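Local coordinates for xylose isomerase-like TIM barrel domain-containing protein (Parabacteroides distasonis, PDB 4KW2) that is of unknown function but folds as a xylose isomerase-like TIM barrel and may be an isomerase or related enzyme, at residues 201-206 with 238-243; 105-110 with 134-139; 35-40 with 79-84. All blocks are in the same frame, centred on the assembly; numbering follows the deposited sequence. Where two conformers were deposited one is given.

Contact 1. Residues 201-206 with 238-243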
loop_
_atom_site.group_PDB
_atom_site.type_symbol
_atom_site.label_atom_id
_atom_site.label_comp_id
_atom_site.label_asym_id
_atom_site.label_seq_id
_atom_site.Cartn_x
_atom_site.Cartn_y
_atom_site.Cartn_z
ATOM N N VAL A 201 0.880 6.987 22.463
ATOM C CA VAL A 201 1.085 5.783 21.668
ATOM C C VAL A 201 1.794 6.128 20.359
ATOM O O VAL A 201 1.470 7.117 19.714
ATOM C CB VAL A 201 -0.260 5.076 21.358
ATOM C CG1 VAL A 201 -0.052 3.843 20.484
ATOM C CG2 VAL A 201 -0.968 4.694 22.650
ATOM N N ALA A 202 2.763 5.303 19.977
ATOM C CA ALA A 202 3.400 5.411 18.674
ATOM C C ALA A 202 3.110 4.149 17.873
ATOM O O ALA A 202 3.480 3.056 18.281
ATOM C CB ALA A 202 4.897 5.605 18.834
ATOM N N HIS A 203 2.441 4.308 16.735
ATOM C CA HIS A 203 2.182 3.203 15.814
ATOM C C HIS A 203 3.335 3.020 14.844
ATOM O O HIS A 203 3.615 3.899 14.038
ATOM C CB HIS A 203 0.912 3.467 15.007
ATOM C CG HIS A 203 -0.345 3.091 15.715
ATOM N ND1 HIS A 203 -1.574 3.093 15.091
ATOM C CD2 HIS A 203 -0.567 2.681 16.985
ATOM C CE1 HIS A 203 -2.501 2.711 15.951
ATOM N NE2 HIS A 203 -1.916 2.456 17.107
ATOM N N LEU A 204 4.004 1.879 14.935
ATOM C CA LEU A 204 4.958 1.447 13.920
ATOM C C LEU A 204 4.246 0.504 12.977
ATOM O O LEU A 204 3.862 -0.599 13.374
ATOM C CB LEU A 204 6.136 0.710 14.549
ATOM C CG LEU A 204 7.389 1.519 14.840
ATOM C CD1 LEU A 204 7.043 2.747 15.665
ATOM C CD2 LEU A 204 8.391 0.627 15.556
ATOM N N LYS A 205 4.068 0.940 11.735
ATOM C CA LYS A 205 3.447 0.128 10.700
ATOM C C LYS A 205 4.539 -0.518 9.851
ATOM O O LYS A 205 5.589 0.079 9.634
ATOM C CB LYS A 205 2.550 1.005 9.828
ATOM C CG LYS A 205 1.673 0.247 8.847
ATOM C CD LYS A 205 0.670 1.187 8.187
ATOM C CE LYS A 205 0.081 0.597 6.912
ATOM N NZ LYS A 205 -0.645 -0.679 7.162
ATOM N N ASP A 206 4.281 -1.733 9.376
ATOM C CA ASP A 206 5.197 -2.452 8.491
ATOM C C ASP A 206 6.628 -2.445 9.016
ATOM O O ASP A 206 7.562 -2.056 8.316
ATOM C CB ASP A 206 5.128 -1.881 7.070
ATOM C CG ASP A 206 3.798 -2.177 6.398
ATOM O OD1 ASP A 206 3.344 -3.344 6.455
ATOM O OD2 ASP A 206 3.203 -1.243 5.819
ATOM N N LEU A 238 3.435 3.958 24.811
ATOM C CA LEU A 238 3.407 2.630 24.223
ATOM C C LEU A 238 3.863 2.686 22.770
ATOM O O LEU A 238 3.308 3.436 21.973
ATOM C CB LEU A 238 1.988 2.063 24.317
ATOM C CG LEU A 238 1.675 0.739 23.609
ATOM C CD1 LEU A 238 2.418 -0.415 24.266
ATOM C CD2 LEU A 238 0.175 0.488 23.595
ATOM N N ILE A 239 4.882 1.897 22.436
ATOM C CA ILE A 239 5.249 1.654 21.045
ATOM C C ILE A 239 4.466 0.430 20.603
ATOM O O ILE A 239 4.725 -0.688 21.056
ATOM C CB ILE A 239 6.754 1.377 20.853
ATOM C CG1 ILE A 239 7.594 2.509 21.436
ATOM C CG2 ILE A 239 7.079 1.219 19.371
ATOM C CD1 ILE A 239 9.083 2.229 21.391
ATOM N N SER A 240 3.508 0.651 19.717
ATOM C CA SER A 240 2.616 -0.395 19.272
ATOM C C SER A 240 2.987 -0.785 17.844
ATOM O O SER A 240 2.768 -0.014 16.899
ATOM C CB SER A 240 1.177 0.104 19.353
ATOM O OG SER A 240 0.284 -0.981 19.320
ATOM N N ILE A 241 3.555 -1.977 17.688
ATOM C CA ILE A 241 4.111 -2.383 16.408
ATOM C C ILE A 241 3.161 -3.256 15.584
ATOM O O ILE A 241 2.404 -4.079 16.110
ATOM C CB ILE A 241 5.481 -3.090 16.561
ATOM C CG1 ILE A 241 5.337 -4.508 17.115
ATOM C CG2 ILE A 241 6.406 -2.274 17.457
ATOM C CD1 ILE A 241 6.107 -5.534 16.318
ATOM N N GLU A 242 3.212 -3.050 14.276
ATOM C CA GLU A 242 2.510 -3.880 13.319
ATOM C C GLU A 242 3.547 -4.294 12.288
ATOM O O GLU A 242 4.480 -3.534 11.998
ATOM C CB GLU A 242 1.377 -3.071 12.671
ATOM C CG GLU A 242 0.404 -3.865 11.802
ATOM C CD GLU A 242 0.857 -4.053 10.360
ATOM O OE1 GLU A 242 1.778 -3.346 9.884
ATOM O OE2 GLU A 242 0.275 -4.929 9.693
ATOM N N TYR A 243 3.408 -5.499 11.751
ATOM C CA TYR A 243 4.200 -5.895 10.599
ATOM C C TYR A 243 3.418 -6.820 9.686
ATOM O O TYR A 243 2.378 -7.353 10.067
ATOM C CB TYR A 243 5.535 -6.522 11.031
ATOM C CG TYR A 243 5.475 -7.878 11.716
ATOM C CD1 TYR A 243 5.348 -7.980 13.096
ATOM C CD2 TYR A 243 5.602 -9.057 10.986
ATOM C CE1 TYR A 243 5.329 -9.212 13.730
ATOM C CE2 TYR A 243 5.578 -10.296 11.611
ATOM C CZ TYR A 243 5.445 -10.365 12.985
ATOM O OH TYR A 243 5.439 -11.587 13.613
HETATM O O HOH W 1 1.321 -5.106 7.116
#

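Contact 2. Residues 105-110 with 134-139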
loop_
_atom_site.group_PDB
_atom_site.type_symbol
_atom_site.label_atom_id
_atom_site.label_comp_id
_atom_site.label_asym_id
_atom_site.label_seq_id
_atom_site.Cartn_x
_atom_site.Cartn_y
_atom_site.Cartn_z
ATOM N N GLU A 105 -22.190 3.784 21.360
ATOM C CA GLU A 105 -21.020 2.982 21.001
ATOM C C GLU A 105 -19.783 3.377 21.810
ATOM O O GLU A 105 -19.085 2.517 22.347
ATOM C CB GLU A 105 -20.729 3.097 19.503
ATOM C CG GLU A 105 -21.773 2.416 18.623
ATOM C CD GLU A 105 -21.737 2.869 17.174
ATOM O OE1 GLU A 105 -21.114 3.911 16.876
ATOM O OE2 GLU A 105 -22.346 2.180 16.326
ATOM N N TRP A 106 -19.518 4.675 21.902
ATOM C CA TRP A 106 -18.373 5.149 22.673
ATOM C C TRP A 106 -18.494 4.679 24.107
ATOM O O TRP A 106 -17.554 4.112 24.656
ATOM C CB TRP A 106 -18.250 6.674 22.621
ATOM C CG TRP A 106 -17.726 7.182 21.318
ATOM C CD1 TRP A 106 -18.371 7.997 20.438
ATOM C CD2 TRP A 106 -16.445 6.903 20.740
ATOM N NE1 TRP A 106 -17.574 8.247 19.350
ATOM C CE2 TRP A 106 -16.385 7.588 19.510
ATOM C CE3 TRP A 106 -15.345 6.143 21.141
ATOM C CZ2 TRP A 106 -15.268 7.540 18.681
ATOM C CZ3 TRP A 106 -14.234 6.095 20.316
ATOM C CH2 TRP A 106 -14.204 6.790 19.101
ATOM N N ASP A 107 -19.668 4.893 24.697
ATOM C CA ASP A 107 -19.921 4.505 26.083
ATOM C C ASP A 107 -19.632 3.024 26.308
ATOM O O ASP A 107 -18.904 2.662 27.233
ATOM C CB ASP A 107 -21.366 4.824 26.471
ATOM C CG ASP A 107 -21.625 4.631 27.948
ATOM O OD1 ASP A 107 -20.972 5.316 28.766
ATOM O OD2 ASP A 107 -22.485 3.794 28.294
ATOM N N LYS A 108 -20.192 2.175 25.450
ATOM C CA LYS A 108 -19.990 0.726 25.551
ATOM C C LYS A 108 -18.521 0.322 25.368
ATOM O O LYS A 108 -18.035 -0.586 26.040
ATOM C CB LYS A 108 -20.851 -0.005 24.521
ATOM C CG LYS A 108 -22.344 0.021 24.803
ATOM C CD LYS A 108 -23.114 -0.512 23.598
ATOM C CE LYS A 108 -24.620 -0.389 23.762
ATOM N NZ LYS A 108 -25.218 -1.556 24.459
ATOM N N PHE A 109 -17.829 1.004 24.460
ATOM C CA PHE A 109 -16.414 0.750 24.179
ATOM C C PHE A 109 -15.517 1.069 25.387
ATOM O O PHE A 109 -14.664 0.255 25.763
ATOM C CB PHE A 109 -15.996 1.560 22.951
ATOM C CG PHE A 109 -14.522 1.519 22.648
ATOM C CD1 PHE A 109 -13.929 0.370 22.150
ATOM C CD2 PHE A 109 -13.737 2.655 22.813
ATOM C CE1 PHE A 109 -12.574 0.346 21.854
ATOM C CE2 PHE A 109 -12.389 2.636 22.512
ATOM C CZ PHE A 109 -11.806 1.481 22.032
ATOM N N PHE A 110 -15.723 2.237 25.993
ATOM C CA PHE A 110 -14.974 2.631 27.191
ATOM C C PHE A 110 -15.285 1.741 28.394
ATOM O O PHE A 110 -14.393 1.426 29.177
ATOM C CB PHE A 110 -15.256 4.091 27.560
ATOM C CG PHE A 110 -14.361 5.076 26.864
ATOM C CD1 PHE A 110 -14.595 5.437 25.544
ATOM C CD2 PHE A 110 -13.289 5.647 27.530
ATOM C CE1 PHE A 110 -13.774 6.343 24.899
ATOM C CE2 PHE A 110 -12.462 6.556 26.893
ATOM C CZ PHE A 110 -12.705 6.904 25.575
ATOM N N GLU A 134 -13.940 12.858 26.224
ATOM C CA GLU A 134 -13.182 13.274 27.406
ATOM C C GLU A 134 -13.928 12.924 28.696
ATOM O O GLU A 134 -13.306 12.499 29.671
ATOM C CB GLU A 134 -12.858 14.771 27.364
ATOM C CG GLU A 134 -11.894 15.225 28.458
ATOM C CD GLU A 134 -11.505 16.694 28.353
ATOM O OE1 GLU A 134 -12.130 17.435 27.565
ATOM O OE2 GLU A 134 -10.569 17.115 29.064
ATOM N N SER A 135 -15.254 13.086 28.694
ATOM C CA SER A 135 -16.074 12.754 29.860
ATOM C C SER A 135 -15.959 11.272 30.200
ATOM O O SER A 135 -15.917 10.895 31.374
ATOM C CB SER A 135 -17.541 13.104 29.606
ATOM O OG SER A 135 -17.659 14.377 29.001
ATOM N N LEU A 136 -15.912 10.440 29.163
ATOM C CA LEU A 136 -15.755 8.995 29.331
ATOM C C LEU A 136 -14.358 8.632 29.843
ATOM O O LEU A 136 -14.219 7.770 30.715
ATOM C CB LEU A 136 -16.043 8.265 28.014
ATOM C CG LEU A 136 -17.507 8.262 27.560
ATOM C CD1 LEU A 136 -17.620 7.823 26.108
ATOM C CD2 LEU A 136 -18.346 7.361 28.450
ATOM N N ALA A 137 -13.336 9.290 29.300
ATOM C CA ALA A 137 -11.964 9.117 29.774
ATOM C C ALA A 137 -11.875 9.376 31.276
ATOM O O ALA A 137 -11.271 8.589 32.006
ATOM C CB ALA A 137 -11.019 10.044 29.024
ATOM N N LYS A 138 -12.478 10.478 31.725
ATOM C CA LYS A 138 -12.515 10.827 33.152
ATOM C C LYS A 138 -13.301 9.789 33.948
ATOM O O LYS A 138 -12.837 9.309 34.978
ATOM C CB LYS A 138 -13.168 12.194 33.375
ATOM C CG LYS A 138 -12.401 13.401 32.854
ATOM C CD LYS A 138 -12.990 14.685 33.436
ATOM C CE LYS A 138 -13.077 15.816 32.423
ATOM N NZ LYS A 138 -11.737 16.292 31.986
ATOM N N LYS A 139 -14.491 9.455 33.455
ATOM C CA LYS A 139 -15.400 8.533 34.139
ATOM C C LYS A 139 -14.784 7.152 34.366
ATOM O O LYS A 139 -15.066 6.513 35.377
ATOM C CB LYS A 139 -16.705 8.404 33.346
ATOM C CG LYS A 139 -17.727 7.423 33.909
ATOM C CD LYS A 139 -19.012 7.465 33.089
ATOM C CE LYS A 139 -19.786 6.153 33.118
ATOM N NZ LYS A 139 -20.897 6.158 34.105
#

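Contact 3. Residues 35-40 with 79-84. With SO4 (sulfate ion), chain G.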
loop_
_atom_site.group_PDB
_atom_site.type_symbol
_atom_site.label_atom_id
_atom_site.label_comp_id
_atom_site.label_asym_id
_atom_site.label_seq_id
_atom_site.Cartn_x
_atom_site.Cartn_y
_atom_site.Cartn_z
ATOM N N THR A 35 -6.899 -16.366 15.033
ATOM C CA THR A 35 -7.729 -16.029 16.183
ATOM C C THR A 35 -6.914 -15.146 17.133
ATOM O O THR A 35 -5.690 -15.074 17.018
ATOM C CB THR A 35 -8.185 -17.281 16.948
ATOM O OG1 THR A 35 -7.048 -17.923 17.547
ATOM C CG2 THR A 35 -8.928 -18.261 16.024
ATOM N N LEU A 36 -7.583 -14.485 18.074
ATOM C CA LEU A 36 -6.882 -13.677 19.068
ATOM C C LEU A 36 -5.987 -14.533 19.968
ATOM O O LEU A 36 -4.875 -14.121 20.295
ATOM C CB LEU A 36 -7.856 -12.856 19.911
ATOM C CG LEU A 36 -7.226 -11.981 21.005
ATOM C CD1 LEU A 36 -6.269 -10.960 20.421
ATOM C CD2 LEU A 36 -8.296 -11.291 21.831
HETATM N N MSE A 37 -6.453 -15.719 20.357
HETATM C CA MSE A 37 -5.635 -16.618 21.195
HETATM C C MSE A 37 -4.368 -17.020 20.465
HETATM O O MSE A 37 -3.285 -17.008 21.052
HETATM C CB MSE A 37 -6.384 -17.877 21.643
HETATM C CG MSE A 37 -7.630 -17.578 22.476
HETATM SE SE MSE A 37 -7.221 -16.616 24.144
HETATM C CE MSE A 37 -7.760 -14.814 23.569
ATOM N N GLU A 38 -4.484 -17.372 19.183
ATOM C CA GLU A 38 -3.300 -17.653 18.351
ATOM C C GLU A 38 -2.390 -16.428 18.208
ATOM O O GLU A 38 -1.167 -16.546 18.193
ATOM C CB GLU A 38 -3.718 -18.140 16.965
ATOM C CG GLU A 38 -4.341 -19.527 16.960
ATOM C CD GLU A 38 -5.050 -19.878 15.651
ATOM O OE1 GLU A 38 -5.282 -18.984 14.802
ATOM O OE2 GLU A 38 -5.389 -21.070 15.477
ATOM N N THR A 39 -3.000 -15.255 18.094
ATOM C CA THR A 39 -2.259 -14.002 18.026
ATOM C C THR A 39 -1.441 -13.794 19.303
ATOM O O THR A 39 -0.276 -13.377 19.242
ATOM C CB THR A 39 -3.221 -12.810 17.806
ATOM O OG1 THR A 39 -3.877 -12.955 16.542
ATOM C CG2 THR A 39 -2.488 -11.476 17.853
ATOM N N LEU A 40 -2.049 -14.087 20.450
ATOM C CA LEU A 40 -1.358 -13.962 21.738
ATOM C C LEU A 40 -0.235 -14.988 21.877
ATOM O O LEU A 40 0.792 -14.692 22.487
ATOM C CB LEU A 40 -2.336 -14.069 22.912
ATOM C CG LEU A 40 -3.394 -12.958 23.045
ATOM C CD1 LEU A 40 -4.131 -13.085 24.372
ATOM C CD2 LEU A 40 -2.788 -11.567 22.914
ATOM N N ALA A 79 -14.129 -12.107 31.893
ATOM C CA ALA A 79 -13.249 -12.664 32.917
ATOM C C ALA A 79 -12.305 -13.695 32.308
ATOM O O ALA A 79 -11.130 -13.765 32.668
ATOM C CB ALA A 79 -14.059 -13.281 34.052
ATOM N N LEU A 80 -12.819 -14.489 31.374
ATOM C CA LEU A 80 -11.992 -15.468 30.682
ATOM C C LEU A 80 -10.939 -14.780 29.809
ATOM O O LEU A 80 -9.787 -15.216 29.757
ATOM C CB LEU A 80 -12.861 -16.400 29.841
ATOM C CG LEU A 80 -12.167 -17.588 29.173
ATOM C CD1 LEU A 80 -11.339 -18.397 30.162
ATOM C CD2 LEU A 80 -13.208 -18.470 28.496
ATOM N N LEU A 81 -11.321 -13.694 29.149
ATOM C CA LEU A 81 -10.377 -12.947 28.319
ATOM C C LEU A 81 -9.239 -12.380 29.173
ATOM O O LEU A 81 -8.074 -12.478 28.798
ATOM C CB LEU A 81 -11.093 -11.828 27.549
ATOM C CG LEU A 81 -10.253 -11.032 26.542
ATOM C CD1 LEU A 81 -9.608 -11.966 25.534
ATOM C CD2 LEU A 81 -11.106 -9.985 25.842
ATOM N N ARG A 82 -9.577 -11.808 30.327
ATOM C CA ARG A 82 -8.559 -11.313 31.254
ATOM C C ARG A 82 -7.600 -12.428 31.676
ATOM O O ARG A 82 -6.381 -12.241 31.673
ATOM C CB ARG A 82 -9.201 -10.669 32.489
ATOM C CG ARG A 82 -9.859 -9.322 32.212
ATOM C CD ARG A 82 -10.110 -8.534 33.496
ATOM N NE ARG A 82 -10.933 -9.284 34.443
ATOM C CZ ARG A 82 -12.268 -9.357 34.426
ATOM N NH1 ARG A 82 -12.991 -8.724 33.503
ATOM N NH2 ARG A 82 -12.892 -10.085 35.344
ATOM N N HIS A 83 -8.155 -13.586 32.017
ATOM C CA HIS A 83 -7.356 -14.739 32.427
ATOM C C HIS A 83 -6.400 -15.207 31.326
ATOM O O HIS A 83 -5.243 -15.530 31.599
ATOM C CB HIS A 83 -8.284 -15.883 32.841
ATOM C CG HIS A 83 -7.576 -17.175 33.103
ATOM N ND1 HIS A 83 -6.828 -17.396 34.239
ATOM C CD2 HIS A 83 -7.502 -18.314 32.374
ATOM C CE1 HIS A 83 -6.320 -18.615 34.197
ATOM N NE2 HIS A 83 -6.715 -19.195 33.076
ATOM N N GLU A 84 -6.896 -15.243 30.089
ATOM C CA GLU A 84 -6.121 -15.703 28.939
ATOM C C GLU A 84 -4.929 -14.788 28.621
ATOM O O GLU A 84 -3.859 -15.261 28.247
ATOM C CB GLU A 84 -7.027 -15.842 27.708
ATOM C CG GLU A 84 -7.973 -17.040 27.751
ATOM C CD GLU A 84 -7.249 -18.363 27.909
ATOM O OE1 GLU A 84 -6.327 -18.644 27.113
ATOM O OE2 GLU A 84 -7.602 -19.120 28.835
HETATM S S SO4 G . -6.486 -15.125 36.899
HETATM O O1 SO4 G . -5.622 -14.519 37.940
HETATM O O2 SO4 G . -7.525 -15.943 37.565
HETATM O O3 SO4 G . -7.122 -14.060 36.085
HETATM O O4 SO4 G . -5.671 -15.979 36.007
#

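Contact 1. Residues 201-206 with 238-243
Residues 201-204 and 238-241 are neighbouring parallel strands, the seventh and eighth of the barrel, paired in register from Val-201 with Leu-238 to Leu-204 with Ile-241. Four backbone bonds lace them together: Ala-202 N to Leu-238 O, Ser-240 N to Ala-202 O, Leu-204 N to Ser-240 O and Glu-242 N to Leu-204 O. On one face His-203 CD2 comes within 3.9 Å of Ser-240 CB; the polar ends of both residues turn to Glu-52 for hydrogen bonds. The other face is greasy: Leu-204 spreads its two methyls, CD1 lying 4.0 Å from Ile-239 CG2 and CD2 4.0 Å from Ile-241 CG2, while Ile-241 also packs on helix 250-262.

Beyond Leu-204 and Ile-241 a side chain adds to the bonding. Glu-242 has CG anti to its backbone N and bends sharply at chi2 (-85°), which carries OE1 back to Asp-206 N. That bond is 3.0 Å long, nearly straight (169°), and meets OE1 almost along its C-O axis. A water donates to both Glu-242 OE2 and Asp-206 OD1, bridging two carboxylates whose planes stand 77° apart. With an alanine in place of Glu-242, Asp-206 N would probably lose this acceptor and the water one anchor. Strand 199-204, helix 222-232 and strand 238-241 make the last beta-alpha-beta unit of a TIM barrel, a fold whose active sites lie at the C-terminal strand ends.

Contact 2. Residues 105-110 with 134-139
In Leu-136 the first torsion (chi1 -70°) swings CG opposite the carbonyl carbon, and an extended second torsion sends CD1 outward, so the isobutyl group reaches across to Trp-106, Asp-107 and Phe-110. The parts of this leucine divide most of the work. CB sits over the centre of the Phe-110 ring, 3.8 Å from the centroid and only 14° off the ring normal, a CH-pi contact. CD1 touches Trp-106 CB at 3.7 Å. CD2 faces Asp-107, whose CG lies anti to the backbone N; that turn brings OD1 to 3.3 Å from the methyl, a close approach of a carboxylate oxygen to an apolar group rather than a polar bond.

Farther along the ring, the contact continues on helix 130-140: Phe-110 CE2 reaches Ala-137 N at 3.7 Å and Ala-137 CB at 4.3 Å. At the ring edge, in its plane, lies Trp-106 O, one turn back on the same helix. No hydrogen bond crosses between the two segments, and fit of shape does the work. Beneath the helices, Trp-106 and Phe-110 rest on strand 120-123, and Trp-106 also meets Tyr-100 edge-to-face. Phe-109, on another side of helix 103-116, packs against Trp-216 of the second subunit.

The short helical segments run the same way, 24° apart, with axes 10.3 Å from each other. Side-by-side helices joined through an intervening strand, here 120-123, form the outer layer of a beta/alpha TIM barrel.

Contact 3. Residues 35-40 with 79-84
The carboxylate of Glu-84 is the flat group that takes part across this contact between two outer helices of the TIM barrel: its OE1 lies 3.7 Å from Met-37 SE and is also held by Arg-88 in a salt bridge. Two others sit elsewhere on helix 75-86. The guanidinium of Arg-82 has Ala-79 CA over one face, toward the rim, and the His-83 ring has a sulfate at its edge, near the ring plane. His-83 ND1 donates to sulfate O4, but at 2.5 Å the bond is unusually short and the exact placing of the ion, probably from the crystallisation liquor, is doubtful.

Helices 36-46 and 75-86 are the first two around the barrel, and their short segments run 19° from parallel. The axes are 12.0 Å apart, and side chains from both helices meet in between. Selenomethionine Met-37 does most of it, bent at both chi2 and chi3. Its side chain crosses that of Glu-84 at about a right angle, with SE 3.7 Å from Glu-84 CB, and the bends turn CE to Leu-81 CD1 at 3.9 Å. Leu-36 CD2 reaches the same Leu-81 methyl at 4.0 Å, making Leu-81 CD1 the meeting point of two side chains.

The start of helix 36-46 is fixed by a capping box: Glu-38 N donates to Thr-35 OG1, while Thr-35 N returns a bond to Glu-38 OE1. One turn along, Thr-39 N and Thr-39 OG1 approach Thr-35 O from opposite faces of its carbonyl plane.

All three contacts are buried, but they belong to different layers of one barrel. Contact 1 lies in the wall itself, its centre about 6 Å from the centre of the chain, and is held by backbone hydrogen bonds. The centres of contacts 2 and 3 lie about 18 and 17 Å from that same point, between helices of the outer layer, and both rely on side-chain packing with no hydrogen bond crossing between segments. Contact 2 is the tighter of that pair, one leucine fitted against aromatic and acidic neighbours; contact 3 spans a wider gap with a bent selenomethionine. None shares an element or touches another, and their centres stand 20 to 24 Å apart.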